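Local coordinates for protein endoglucanase (Cryptopygus antarcticus, PDB 5H4U) that hydrolyses internal beta-1,4-glucosidic bonds of cellulose derivatives, lichenan and barley beta-glucan as a family 45 endoglucanase, at residues C35-A41 with E99-C104; R48-G54 with S71-Q77; D76-F80 with L139-G143; G86-A90 with I212-S217; C103-Y107 with C209-L213. All coordinates share one frame; numbering follows the deposited sequence.

Interaction 1: C35-A41 with E99-C104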
# COMPACT_ATOMS: atom_id res chain seq x y z
N CYS A 35 7.63 -5.12 -5.37
CA CYS A 35 7.37 -6.56 -5.43
C CYS A 35 6.62 -6.96 -6.69
O CYS A 35 6.25 -8.13 -6.84
CB CYS A 35 6.58 -7.02 -4.20
SG CYS A 35 7.35 -6.65 -2.62
N SER A 36 6.37 -6.00 -7.59
CA SER A 36 5.75 -6.29 -8.87
C SER A 36 6.76 -6.73 -9.93
O SER A 36 6.35 -7.04 -11.05
CB SER A 36 4.97 -5.07 -9.36
N TRP A 37 8.05 -6.80 -9.62
CA TRP A 37 8.99 -7.40 -10.56
C TRP A 37 9.15 -8.89 -10.26
O TRP A 37 8.92 -9.36 -9.14
CB TRP A 37 10.36 -6.73 -10.51
CG TRP A 37 10.32 -5.27 -10.70
CD1 TRP A 37 10.23 -4.35 -9.73
CD2 TRP A 37 10.38 -4.54 -11.94
NE1 TRP A 37 10.21 -3.09 -10.26
CE2 TRP A 37 10.31 -3.18 -11.62
CE3 TRP A 37 10.48 -4.91 -13.29
CZ2 TRP A 37 10.34 -2.17 -12.60
CZ3 TRP A 37 10.51 -3.91 -14.25
CH2 TRP A 37 10.44 -2.56 -13.90
N GLY A 38 9.53 -9.63 -11.29
CA GLY A 38 9.88 -11.02 -11.10
C GLY A 38 11.22 -11.17 -10.43
O GLY A 38 12.08 -10.29 -10.47
N GLY A 39 11.40 -12.30 -9.74
CA GLY A 39 12.68 -12.58 -9.14
C GLY A 39 12.96 -11.90 -7.81
O GLY A 39 14.11 -11.95 -7.35
N LYS A 40 11.97 -11.26 -7.19
CA LYS A 40 12.21 -10.63 -5.90
C LYS A 40 11.89 -11.54 -4.73
O LYS A 40 12.40 -11.31 -3.62
CB LYS A 40 11.39 -9.35 -5.77
CG LYS A 40 11.79 -8.30 -6.78
CD LYS A 40 12.74 -7.29 -6.23
CE LYS A 40 12.79 -6.11 -7.19
NZ LYS A 40 12.66 -4.78 -6.49
N ALA A 41 11.04 -12.52 -4.92
CA ALA A 41 10.82 -13.52 -3.90
C ALA A 41 10.24 -14.75 -4.57
O ALA A 41 9.73 -14.68 -5.69
CB ALA A 41 9.90 -13.02 -2.79
N GLU A 99 14.00 -8.36 0.59
CA GLU A 99 12.73 -8.49 -0.12
C GLU A 99 12.33 -9.96 -0.29
O GLU A 99 11.14 -10.28 -0.36
CB GLU A 99 12.76 -7.78 -1.48
CG GLU A 99 12.80 -6.25 -1.38
CD GLU A 99 12.41 -5.50 -2.68
OE1 GLU A 99 12.85 -5.87 -3.78
OE2 GLU A 99 11.63 -4.52 -2.59
N SER A 100 13.30 -10.87 -0.34
CA SER A 100 12.93 -12.26 -0.42
C SER A 100 12.11 -12.69 0.79
O SER A 100 11.30 -13.62 0.69
CB SER A 100 14.18 -13.12 -0.56
OG SER A 100 15.09 -12.84 0.48
N GLN A 101 12.23 -11.98 1.91
CA GLN A 101 11.46 -12.32 3.09
C GLN A 101 10.20 -11.49 3.28
O GLN A 101 9.31 -11.93 4.01
CB GLN A 101 12.34 -12.15 4.34
CG GLN A 101 12.95 -13.41 4.90
CD GLN A 101 13.25 -13.23 6.35
OE1 GLN A 101 12.34 -13.31 7.21
NE2 GLN A 101 14.53 -12.92 6.67
N THR A 102 10.08 -10.34 2.63
CA THR A 102 8.95 -9.45 2.86
C THR A 102 7.99 -9.36 1.68
O THR A 102 6.80 -9.12 1.90
CB THR A 102 9.42 -8.04 3.22
OG1 THR A 102 10.22 -7.50 2.17
CG2 THR A 102 10.25 -8.07 4.48
N CYS A 103 8.47 -9.54 0.46
CA CYS A 103 7.62 -9.34 -0.70
C CYS A 103 6.45 -10.32 -0.72
O CYS A 103 6.64 -11.54 -0.68
CB CYS A 103 8.43 -9.44 -1.99
SG CYS A 103 9.05 -7.80 -2.56
N CYS A 104 5.25 -9.75 -0.72
CA CYS A 104 3.98 -10.46 -0.70
C CYS A 104 3.73 -11.22 0.59
O CYS A 104 2.87 -12.10 0.64
CB CYS A 104 3.86 -11.40 -1.91
SG CYS A 104 4.17 -10.47 -3.41
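The carboxylate of Glu-99 is the flat group that meets Lys-40, and its two oxygens serve different partners. OE1 takes the Lys-40 ammonium, NZ to OE1 2.9 Å, in a hydrogen-bonded salt bridge. The place of OE1 is less sure, so this distance is best read with caution. OE2 is hydrogen-bonded to Thr-128 OG1 and Ser-34 OG, which hold the other oxygen of the acid. The Lys-40 chain is bent at chi2 (-97°) and again at chi4, and this carries NZ across to the acid. A leucine in place of Lys-40 is likely to leave Glu-99 OE1 without its charged mate, although OE2 would keep its hydroxyl partners.

The covalent link is the disulfide Cys-35 to Cys-103, SG to SG 2.1 Å, with a chi3 of -83°. Both cysteines are buried. Beside it, Ala-41 CB packs on Cys-103 CB at 4.0 Å and also faces the carbonyl oxygens of Glu-99 and Ser-100. Lys-40 O accepts a CA-H...O contact from Ser-100 CA at 3.4 Å. No backbone hydrogen bond joins the two segments.

Residues 99-102 form a short helix. Its last turn closes on Glu-99 O, which accepts from both Thr-102 N and Cys-103 N. Cys-103 is the first residue past the helix, so the disulfide ties the chain at this helix end to the 3-10 segment at Cys-35. Around the contact, Cys-104 is bonded to Cys-219 near the C terminus, and backbone bonds from Cys-35 to Thr-126 and from Cys-104 to Val-125 join both segments to strand 120-128.

Interaction 2: R48-G54 with S71-Q77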
# COMPACT_ATOMS: atom_id res chain seq x y z
N ARG A 48 0.50 -7.92 -9.18
CA ARG A 48 -0.11 -7.44 -10.41
C ARG A 48 0.04 -5.93 -10.55
O ARG A 48 -0.19 -5.17 -9.61
CB ARG A 48 -1.60 -7.82 -10.38
CG ARG A 48 -2.40 -7.48 -11.59
CD ARG A 48 -3.85 -7.61 -11.24
NE ARG A 48 -4.67 -7.05 -12.30
CZ ARG A 48 -5.56 -6.07 -12.17
NH1 ARG A 48 -5.80 -5.50 -10.98
NH2 ARG A 48 -6.22 -5.65 -13.24
N THR A 49 0.46 -5.47 -11.73
CA THR A 49 0.42 -4.05 -12.03
C THR A 49 -0.50 -3.79 -13.21
O THR A 49 -0.93 -4.70 -13.93
CB THR A 49 1.82 -3.45 -12.27
OG1 THR A 49 2.66 -4.38 -12.96
CG2 THR A 49 2.46 -3.08 -10.95
N CYS A 50 -0.86 -2.53 -13.38
CA CYS A 50 -1.90 -2.20 -14.32
C CYS A 50 -1.44 -1.11 -15.26
O CYS A 50 -0.41 -0.44 -15.06
CB CYS A 50 -3.17 -1.76 -13.57
SG CYS A 50 -4.07 -3.13 -12.80
N LYS A 51 -2.27 -0.91 -16.27
CA LYS A 51 -2.10 0.20 -17.18
C LYS A 51 -2.56 1.47 -16.47
O LYS A 51 -3.05 1.44 -15.34
CB LYS A 51 -2.91 -0.04 -18.44
CG LYS A 51 -2.35 -1.11 -19.33
CD LYS A 51 -2.18 -0.56 -20.74
CE LYS A 51 -3.42 0.25 -21.17
NZ LYS A 51 -3.29 0.75 -22.59
N ALA A 52 -2.42 2.60 -17.15
CA ALA A 52 -2.77 3.88 -16.56
C ALA A 52 -4.17 3.90 -15.99
O ALA A 52 -4.42 4.56 -14.99
CB ALA A 52 -2.64 4.98 -17.61
N ASN A 53 -5.10 3.14 -16.57
CA ASN A 53 -6.47 3.27 -16.13
C ASN A 53 -6.69 2.67 -14.75
O ASN A 53 -7.74 2.92 -14.15
CB ASN A 53 -7.41 2.65 -17.16
CG ASN A 53 -7.20 1.18 -17.35
OD1 ASN A 53 -6.70 0.48 -16.45
ND2 ASN A 53 -7.55 0.68 -18.54
N GLY A 54 -5.75 1.88 -14.25
CA GLY A 54 -5.89 1.27 -12.95
C GLY A 54 -6.63 -0.05 -12.94
O GLY A 54 -6.83 -0.60 -11.86
N SER A 71 3.48 1.50 -16.45
CA SER A 71 2.86 0.58 -15.50
C SER A 71 2.58 1.26 -14.16
O SER A 71 3.45 1.96 -13.62
CB SER A 71 3.76 -0.63 -15.30
OG SER A 71 3.37 -1.36 -14.17
N TYR A 72 1.40 1.04 -13.59
CA TYR A 72 0.97 1.71 -12.36
C TYR A 72 0.42 0.72 -11.36
O TYR A 72 0.24 -0.47 -11.66
CB TYR A 72 -0.07 2.80 -12.66
CG TYR A 72 0.49 3.89 -13.55
CD1 TYR A 72 1.11 5.00 -12.99
CD2 TYR A 72 0.46 3.78 -14.92
CE1 TYR A 72 1.64 5.98 -13.78
CE2 TYR A 72 0.99 4.74 -15.71
CZ TYR A 72 1.58 5.85 -15.14
OH TYR A 72 2.12 6.83 -15.93
N VAL A 73 0.17 1.20 -10.14
CA VAL A 73 -0.53 0.38 -9.14
C VAL A 73 -2.00 0.26 -9.52
O VAL A 73 -2.61 1.20 -10.06
CB VAL A 73 -0.35 0.95 -7.72
CG1 VAL A 73 -0.85 2.36 -7.64
CG2 VAL A 73 -1.08 0.06 -6.69
N CYS A 74 -2.60 -0.89 -9.21
CA CYS A 74 -3.96 -1.18 -9.64
C CYS A 74 -4.99 -0.58 -8.68
O CYS A 74 -4.78 -0.54 -7.46
CB CYS A 74 -4.15 -2.69 -9.74
SG CYS A 74 -3.14 -3.57 -11.03
N ASN A 75 -6.12 -0.12 -9.24
CA ASN A 75 -7.21 0.42 -8.43
C ASN A 75 -7.60 -0.60 -7.38
O ASN A 75 -8.01 -0.24 -6.27
CB ASN A 75 -8.41 0.75 -9.32
CG ASN A 75 -8.15 1.92 -10.26
OD1 ASN A 75 -7.45 2.86 -9.91
ND2 ASN A 75 -8.72 1.87 -11.46
N ASP A 76 -7.36 -1.86 -7.70
CA ASP A 76 -7.64 -3.03 -6.91
C ASP A 76 -6.85 -3.06 -5.61
O ASP A 76 -7.22 -3.78 -4.67
CB ASP A 76 -7.14 -4.21 -7.75
CG ASP A 76 -8.06 -5.34 -7.76
OD1 ASP A 76 -9.01 -5.28 -6.97
OD2 ASP A 76 -7.84 -6.28 -8.56
N GLN A 77 -5.78 -2.29 -5.52
CA GLN A 77 -4.90 -2.36 -4.37
C GLN A 77 -5.12 -1.23 -3.38
O GLN A 77 -4.18 -0.80 -2.70
CB GLN A 77 -3.47 -2.48 -4.89
CG GLN A 77 -3.19 -3.96 -5.22
CD GLN A 77 -1.98 -4.21 -6.10
OE1 GLN A 77 -0.99 -3.48 -6.04
NE2 GLN A 77 -2.06 -5.24 -6.93
O HOH W 1 0.14 -3.02 -8.22
O HOH W 2 -4.56 -5.91 -8.52
O HOH W 3 4.80 -3.65 -14.74
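Arg-48 has CG anti to its own backbone N (chi1 -177°) and runs extended to NE, which lays its guanidinium over the disulfide of Cys-50 and Cys-74. Both cysteines have SG beside the backbone N and opposite the carbonyl carbon, and the sulfurs join at 2.0 Å, Cys-50 SG to Cys-74 SG. Both sulfurs lie over one face of the guanidinium, offset toward its rim. Arg-48 NH1 also forms a long salt bridge of 3.3 Å to Asp-76 OD2, with the two flat groups nearly perpendicular. Water 2 accepts from NH1 in the guanidinium plane. NE is held by Thr-57 OG1.

Two loop segments, joined by a disulfide and a single antiparallel bridge, lie in the long loop before strand 80-82 of this family 45 glucanase. The bridge is the hydrogen-bonded pair Cys-50 and Tyr-72: Cys-50 N to Tyr-72 O is 2.9 Å and Tyr-72 N to Cys-50 O is 2.8 Å. Val-73, next along, comes within about 6 Å, side chain to side chain, of Asp-29, the inferred nucleophile.

A type I turn, Lys-51 to Gly-54, brings the chain back. Gly-54 has a backbone shape (phi 86°) that suits glycine, and a CB would run into the Asn-75 amide. Gly-54 O takes Asn-75 N on a lone pair at 2.8 Å, while Asn-75 ND2 reaches Asn-53 O at 3.0 Å, also on a lone pair. The Tyr-72 ring packs against Ala-52, and its OH bonds to Ser-154 OG. Gln-77 NE2 donates to Arg-48 O, which also receives water 1, shared with Gln-77 OE1. Water 3 links Thr-49 OG1 and Ser-71 OG.

Interaction 3: D76-F80 with L139-G143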
# COMPACT_ATOMS: atom_id res chain seq x y z
N ASP A 76 -7.36 -1.86 -7.70
CA ASP A 76 -7.64 -3.03 -6.91
C ASP A 76 -6.85 -3.06 -5.61
O ASP A 76 -7.22 -3.78 -4.67
CB ASP A 76 -7.14 -4.21 -7.75
CG ASP A 76 -8.06 -5.34 -7.76
OD1 ASP A 76 -9.01 -5.28 -6.97
OD2 ASP A 76 -7.84 -6.28 -8.56
N GLN A 77 -5.78 -2.29 -5.52
CA GLN A 77 -4.90 -2.36 -4.37
C GLN A 77 -5.12 -1.23 -3.38
O GLN A 77 -4.18 -0.80 -2.70
CB GLN A 77 -3.47 -2.48 -4.89
CG GLN A 77 -3.19 -3.96 -5.22
CD GLN A 77 -1.98 -4.21 -6.10
OE1 GLN A 77 -0.99 -3.48 -6.04
NE2 GLN A 77 -2.06 -5.24 -6.93
N GLN A 78 -6.34 -0.76 -3.26
CA GLN A 78 -6.82 0.20 -2.29
C GLN A 78 -7.22 -0.48 -0.99
O GLN A 78 -7.60 -1.66 -0.99
CB GLN A 78 -8.03 0.93 -2.82
CG GLN A 78 -7.75 1.98 -3.80
CD GLN A 78 -9.03 2.65 -4.16
OE1 GLN A 78 -9.88 2.09 -4.83
NE2 GLN A 78 -9.21 3.85 -3.67
N PRO A 79 -7.18 0.27 0.11
CA PRO A 79 -7.59 -0.29 1.40
C PRO A 79 -9.09 -0.47 1.45
O PRO A 79 -9.86 0.27 0.83
CB PRO A 79 -7.13 0.75 2.41
CG PRO A 79 -7.07 2.04 1.66
CD PRO A 79 -6.72 1.67 0.23
N PHE A 80 -9.51 -1.47 2.22
CA PHE A 80 -10.92 -1.78 2.36
C PHE A 80 -11.15 -2.43 3.71
O PHE A 80 -10.26 -2.47 4.57
CB PHE A 80 -11.39 -2.65 1.20
CG PHE A 80 -10.67 -3.96 1.09
CD1 PHE A 80 -9.45 -4.04 0.44
CD2 PHE A 80 -11.24 -5.12 1.56
CE1 PHE A 80 -8.79 -5.24 0.30
CE2 PHE A 80 -10.60 -6.34 1.42
CZ PHE A 80 -9.37 -6.39 0.79
N LEU A 139 1.26 2.46 4.79
CA LEU A 139 -0.02 1.99 4.27
C LEU A 139 -0.37 2.70 2.97
O LEU A 139 -0.28 3.92 2.86
CB LEU A 139 -1.14 2.19 5.31
CG LEU A 139 -1.16 1.38 6.62
CD1 LEU A 139 0.16 1.35 7.33
CD2 LEU A 139 -2.22 1.89 7.57
N MET A 140 -0.83 1.93 2.00
CA MET A 140 -1.17 2.49 0.69
C MET A 140 -2.60 3.02 0.75
O MET A 140 -3.57 2.27 0.72
CB MET A 140 -0.99 1.42 -0.38
CG MET A 140 0.45 1.34 -0.85
SD MET A 140 0.88 -0.03 -1.95
CE MET A 140 0.45 0.68 -3.53
N ILE A 141 -2.74 4.34 0.84
CA ILE A 141 -4.04 5.00 0.96
C ILE A 141 -4.15 6.12 -0.07
O ILE A 141 -3.39 7.08 -0.01
CB ILE A 141 -4.26 5.54 2.37
CG1 ILE A 141 -3.93 4.44 3.38
CG2 ILE A 141 -5.69 5.95 2.54
CD1 ILE A 141 -3.74 4.90 4.79
N PRO A 142 -5.09 6.05 -1.02
CA PRO A 142 -5.23 7.13 -2.00
C PRO A 142 -5.52 8.46 -1.32
O PRO A 142 -6.45 8.58 -0.53
CB PRO A 142 -6.41 6.66 -2.85
CG PRO A 142 -6.47 5.22 -2.66
CD PRO A 142 -6.03 4.96 -1.27
N GLY A 143 -4.67 9.44 -1.60
CA GLY A 143 -4.84 10.74 -1.01
C GLY A 143 -3.98 10.98 0.20
O GLY A 143 -4.02 12.09 0.74
O HOH W 4 -3.96 -0.47 0.25
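Pro-79 overlaps the chain just after strand 135-140 with its CG and CD edge. Its CG meets the Ile-141 CG2 methyl at 4.2 Å, and its CD meets Pro-142 CD end to end at 3.7 Å. The family 45 catalytic domain is a double-psi beta-barrel. This buried contact seats the segment that leads into strand 80-82 beside the end of a barrel strand. Asp-138, the inferred proton donor, lies on that same strand just before the contact.

The Gln-78 side chain crosses that of Pro-142 at about a right angle. Its CG methylene lies 3.7 Å from Pro-142 CG. The chain runs extended beyond CG (chi2 -177°) past this ring. Cutting Gln-78 back to an alanine removes that methylene and the amide, and is likely to open a gap beside the Pro-142 ring.

No direct hydrogen bond crosses the contact. Two proline rings and an aliphatic methyl make up its apolar part. Trp-189 of helix 184-191 packs on both Pro-79 and Ile-141, and Trp-28 packs on Pro-142. The Met-140 side chain leans instead toward Val-73 and Tyr-27, about 6 Å from Asp-29, side chain to side chain. The polar link is a water. It lies 3.0 Å from Gln-77 O and 2.8 Å from Met-140 O, and probably bridges these two carbonyl oxygens.

Interaction 4: G86-A90 with I212-S217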
# COMPACT_ATOMS: atom_id res chain seq x y z
N GLY A 86 -9.75 -4.21 8.91
CA GLY A 86 -9.17 -3.53 7.79
C GLY A 86 -8.31 -4.46 6.95
O GLY A 86 -7.78 -5.47 7.42
N TYR A 87 -8.21 -4.11 5.67
CA TYR A 87 -7.42 -4.87 4.71
C TYR A 87 -6.75 -3.89 3.76
O TYR A 87 -7.30 -2.85 3.44
CB TYR A 87 -8.26 -5.88 3.93
CG TYR A 87 -8.61 -7.06 4.77
CD1 TYR A 87 -7.77 -8.15 4.86
CD2 TYR A 87 -9.79 -7.08 5.53
CE1 TYR A 87 -8.08 -9.23 5.65
CE2 TYR A 87 -10.11 -8.16 6.33
CZ TYR A 87 -9.25 -9.23 6.38
OH TYR A 87 -9.55 -10.30 7.18
N GLY A 88 -5.53 -4.21 3.34
CA GLY A 88 -4.89 -3.33 2.39
C GLY A 88 -3.53 -3.83 1.99
O GLY A 88 -3.16 -4.98 2.23
N PHE A 89 -2.80 -2.94 1.35
CA PHE A 89 -1.47 -3.21 0.88
C PHE A 89 -0.53 -2.15 1.45
O PHE A 89 -0.96 -1.05 1.84
CB PHE A 89 -1.48 -3.27 -0.66
CG PHE A 89 -2.47 -4.28 -1.19
CD1 PHE A 89 -2.07 -5.58 -1.46
CD2 PHE A 89 -3.81 -3.95 -1.34
CE1 PHE A 89 -2.98 -6.53 -1.90
CE2 PHE A 89 -4.73 -4.89 -1.78
CZ PHE A 89 -4.32 -6.18 -2.07
N ALA A 90 0.74 -2.50 1.56
CA ALA A 90 1.66 -1.60 2.23
C ALA A 90 3.08 -1.79 1.72
O ALA A 90 3.44 -2.83 1.15
CB ALA A 90 1.63 -1.81 3.75
N ILE A 212 -8.62 -12.92 0.41
CA ILE A 212 -9.25 -11.66 0.03
C ILE A 212 -8.22 -10.61 -0.37
O ILE A 212 -8.56 -9.66 -1.08
CB ILE A 212 -10.23 -11.15 1.11
CG1 ILE A 212 -11.18 -10.15 0.45
CG2 ILE A 212 -9.52 -10.65 2.35
CD1 ILE A 212 -12.31 -9.71 1.27
N LEU A 213 -6.97 -10.77 0.04
CA LEU A 213 -5.89 -9.93 -0.46
C LEU A 213 -5.20 -10.55 -1.68
O LEU A 213 -5.04 -9.89 -2.71
CB LEU A 213 -4.87 -9.68 0.68
CG LEU A 213 -5.29 -8.67 1.75
CD1 LEU A 213 -4.32 -8.65 2.93
CD2 LEU A 213 -5.43 -7.26 1.16
N THR A 214 -4.82 -11.82 -1.59
CA THR A 214 -4.06 -12.45 -2.67
C THR A 214 -4.88 -12.65 -3.94
O THR A 214 -4.30 -12.79 -5.02
CB THR A 214 -3.49 -13.81 -2.25
OG1 THR A 214 -4.54 -14.78 -2.21
CG2 THR A 214 -2.86 -13.71 -0.89
N GLN A 215 -6.20 -12.68 -3.85
CA GLN A 215 -6.97 -12.73 -5.08
C GLN A 215 -6.94 -11.38 -5.80
O GLN A 215 -7.16 -11.33 -7.01
CB GLN A 215 -8.39 -13.20 -4.77
CG GLN A 215 -9.50 -12.70 -5.67
CD GLN A 215 -10.47 -11.79 -4.91
OE1 GLN A 215 -11.04 -12.20 -3.89
NE2 GLN A 215 -10.65 -10.55 -5.40
N LYS A 216 -6.61 -10.31 -5.08
CA LYS A 216 -6.40 -9.00 -5.70
C LYS A 216 -4.98 -8.86 -6.23
O LYS A 216 -4.79 -8.50 -7.40
CB LYS A 216 -6.70 -7.91 -4.68
CG LYS A 216 -8.17 -7.61 -4.51
CD LYS A 216 -8.45 -7.00 -3.16
CE LYS A 216 -9.92 -6.93 -2.95
NZ LYS A 216 -10.44 -8.29 -2.65
N SER A 217 -3.98 -9.17 -5.41
CA SER A 217 -2.59 -8.89 -5.80
C SER A 217 -2.04 -9.94 -6.75
O SER A 217 -1.17 -9.62 -7.57
CB SER A 217 -1.70 -8.83 -4.56
OG SER A 217 -1.57 -10.12 -3.99
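Strand 86-90 and helix 212-217 pack with their segment axes 9.3 Å apart and crossing at -39°. Tyr-87 points to the helix, while Phe-89 starts off to one side and brings its ring end in. Gly-88 sits between the two aromatics, so the helix faces bare backbone there. Leu-213 packs here, between the two aromatics. Its CD2 lies over one face of the Phe-89 ring, 4.0 Å from the centroid, as a CH-pi contact. Its other methyl, CD1, meets the Tyr-87 ring at the edge, 4.0 Å from CD1 of that ring. CD2 also rests against Gly-88 O.

Ile-212 reaches the flat side of Tyr-87. With CG1 anti to the backbone N (chi1 -161°), the CG2 branch is left to face the ring. It stands 4.1 Å from the Tyr-87 centroid in a second CH-pi contact, over the face but displaced toward the rim, 22° off the normal. The two side chains run at about a right angle.

This is helix-on-sheet packing against the double-psi beta-barrel of the family 45 fold. Strand 85-94 pairs with strands 80-82, 120-128 and 135-140, and helix 211-217 covers the stretch around Gly-88.

Further along the helix, Ser-217 CB approaches Phe-89 CE1 at 3.7 Å, and Lys-216 CB approaches Phe-89 CZ at 3.9 Å. The polar ends turn to other partners. Lys-216 NZ folds back to donate to Ile-212 O at 2.8 Å, in the carbonyl plane. Ser-217 OG bonds to Gln-124 OE1 and to Cys-219 N. Leu-213 O accepts from both Lys-216 N and Ser-217 N, and lies at the Phe-89 ring edge.

Interaction 5: C103-Y107 with C209-L213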
# COMPACT_ATOMS: atom_id res chain seq x y z
N CYS A 103 8.47 -9.54 0.46
CA CYS A 103 7.62 -9.34 -0.70
C CYS A 103 6.45 -10.32 -0.72
O CYS A 103 6.64 -11.54 -0.68
CB CYS A 103 8.43 -9.44 -1.99
SG CYS A 103 9.05 -7.80 -2.56
N CYS A 104 5.25 -9.75 -0.72
CA CYS A 104 3.98 -10.46 -0.70
C CYS A 104 3.73 -11.22 0.59
O CYS A 104 2.87 -12.10 0.64
CB CYS A 104 3.86 -11.40 -1.91
SG CYS A 104 4.17 -10.47 -3.41
N ALA A 105 4.46 -10.90 1.65
CA ALA A 105 4.13 -11.42 2.95
C ALA A 105 3.00 -10.58 3.54
O ALA A 105 2.87 -9.38 3.25
CB ALA A 105 5.34 -11.40 3.87
N CYS A 106 2.17 -11.22 4.34
CA CYS A 106 1.08 -10.53 5.01
C CYS A 106 1.34 -10.40 6.50
O CYS A 106 1.88 -11.30 7.15
CB CYS A 106 -0.26 -11.23 4.81
SG CYS A 106 -0.81 -11.03 3.14
N TYR A 107 0.90 -9.28 7.03
CA TYR A 107 1.03 -9.01 8.44
C TYR A 107 -0.33 -8.53 8.91
O TYR A 107 -1.02 -7.81 8.19
CB TYR A 107 2.15 -7.98 8.68
CG TYR A 107 3.48 -8.43 8.08
CD1 TYR A 107 3.73 -8.30 6.72
CD2 TYR A 107 4.48 -9.00 8.87
CE1 TYR A 107 4.91 -8.72 6.18
CE2 TYR A 107 5.67 -9.42 8.33
CZ TYR A 107 5.88 -9.27 6.98
OH TYR A 107 7.07 -9.66 6.41
N CYS A 209 -1.17 -15.24 3.99
CA CYS A 209 -1.93 -14.20 3.32
C CYS A 209 -3.36 -14.66 3.04
O CYS A 209 -3.56 -15.73 2.45
CB CYS A 209 -1.23 -13.79 2.02
SG CYS A 209 0.12 -12.53 2.18
N PRO A 210 -4.37 -13.91 3.45
CA PRO A 210 -5.75 -14.31 3.15
C PRO A 210 -6.05 -14.18 1.66
O PRO A 210 -5.46 -13.35 0.96
CB PRO A 210 -6.60 -13.33 3.97
CG PRO A 210 -5.72 -12.10 4.09
CD PRO A 210 -4.30 -12.58 4.10
N THR A 211 -6.98 -15.00 1.18
CA THR A 211 -7.35 -14.93 -0.22
C THR A 211 -8.04 -13.62 -0.57
O THR A 211 -8.08 -13.25 -1.74
CB THR A 211 -8.29 -16.06 -0.64
OG1 THR A 211 -9.51 -15.96 0.10
CG2 THR A 211 -7.65 -17.42 -0.39
N ILE A 212 -8.62 -12.92 0.41
CA ILE A 212 -9.25 -11.66 0.03
C ILE A 212 -8.22 -10.61 -0.37
O ILE A 212 -8.56 -9.66 -1.08
CB ILE A 212 -10.23 -11.15 1.11
CG1 ILE A 212 -11.18 -10.15 0.45
CG2 ILE A 212 -9.52 -10.65 2.35
CD1 ILE A 212 -12.31 -9.71 1.27
N LEU A 213 -6.97 -10.77 0.04
CA LEU A 213 -5.89 -9.93 -0.46
C LEU A 213 -5.20 -10.55 -1.68
O LEU A 213 -5.04 -9.89 -2.71
CB LEU A 213 -4.87 -9.68 0.68
CG LEU A 213 -5.29 -8.67 1.75
CD1 LEU A 213 -4.32 -8.65 2.93
CD2 LEU A 213 -5.43 -7.26 1.16
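Cys-106 and Cys-209 make the tight part of this contact, a disulfide with SG to SG at 2.0 Å. Their CA atoms are 5.0 Å apart, the closest backbone approach of the two segments. The chi3 of 101° sets the two CB-SG bonds roughly perpendicular. Cys-106 points at the other segment. At Cys-209 the torsion (chi1 -84°) sets SG beside the backbone N, where it meets Cys-106 SG. Cys-209 SG also lies beside the backbone of Cys-104 and Ala-105.

Away from the bond the contact is loose. Pro-210 CD touches Cys-106 SG at 3.9 Å, with little surface shared. Leu-213, itself buried, brings CD1 to 4.2 Å from the same sulfur. Pro-210 and Cys-209 are partly exposed, whereas Cys-106 is buried, so the disulfide spans from the interior toward solvent. No hydrogen bond crosses between the segments. The covalent bond is the main tie.

The link staples the start of a barrel strand to the start of a helix. Pro-210 takes the N-cap position of helix 211-217. Its O accepts Leu-213 N at 3.1 Å and so helps to form the first turn. Cys-209 follows strand 201-207 closely, and Cys-106 opens strand 106-111. These two strands run antiparallel, with a backbone bond between Cys-106 and Val-207. On the other flank, Ala-105 and Tyr-107 bond through their backbones to Val-125 and Val-123 of strand 120-128. The Tyr-107 ring meets Phe-137 of strand 135-140 edge-to-face.

How the interactions relate
From the N terminus, interaction 1 opens first, at 35-41, and closes at 99-104. Interaction 2 lies wholly within that span, as a short loop from 48-54 to 71-77. Interaction 3 begins where interaction 2 ends, sharing Asp-76 and Gln-77, and closes at 139-143, so it crosses interaction 1. Interaction 4 starts at 86-90 and crosses both 1 and 3. Interaction 5 starts where interaction 1 ends, sharing Cys-103 and Cys-104. It crosses interaction 3, and finishes with interaction 4 on helix 211-217. Interaction 2 closes the long loop before strand 80-82 on itself, and interaction 1 ties it to helix 99-102. The other three fasten that loop and the C-terminal helix to the barrel.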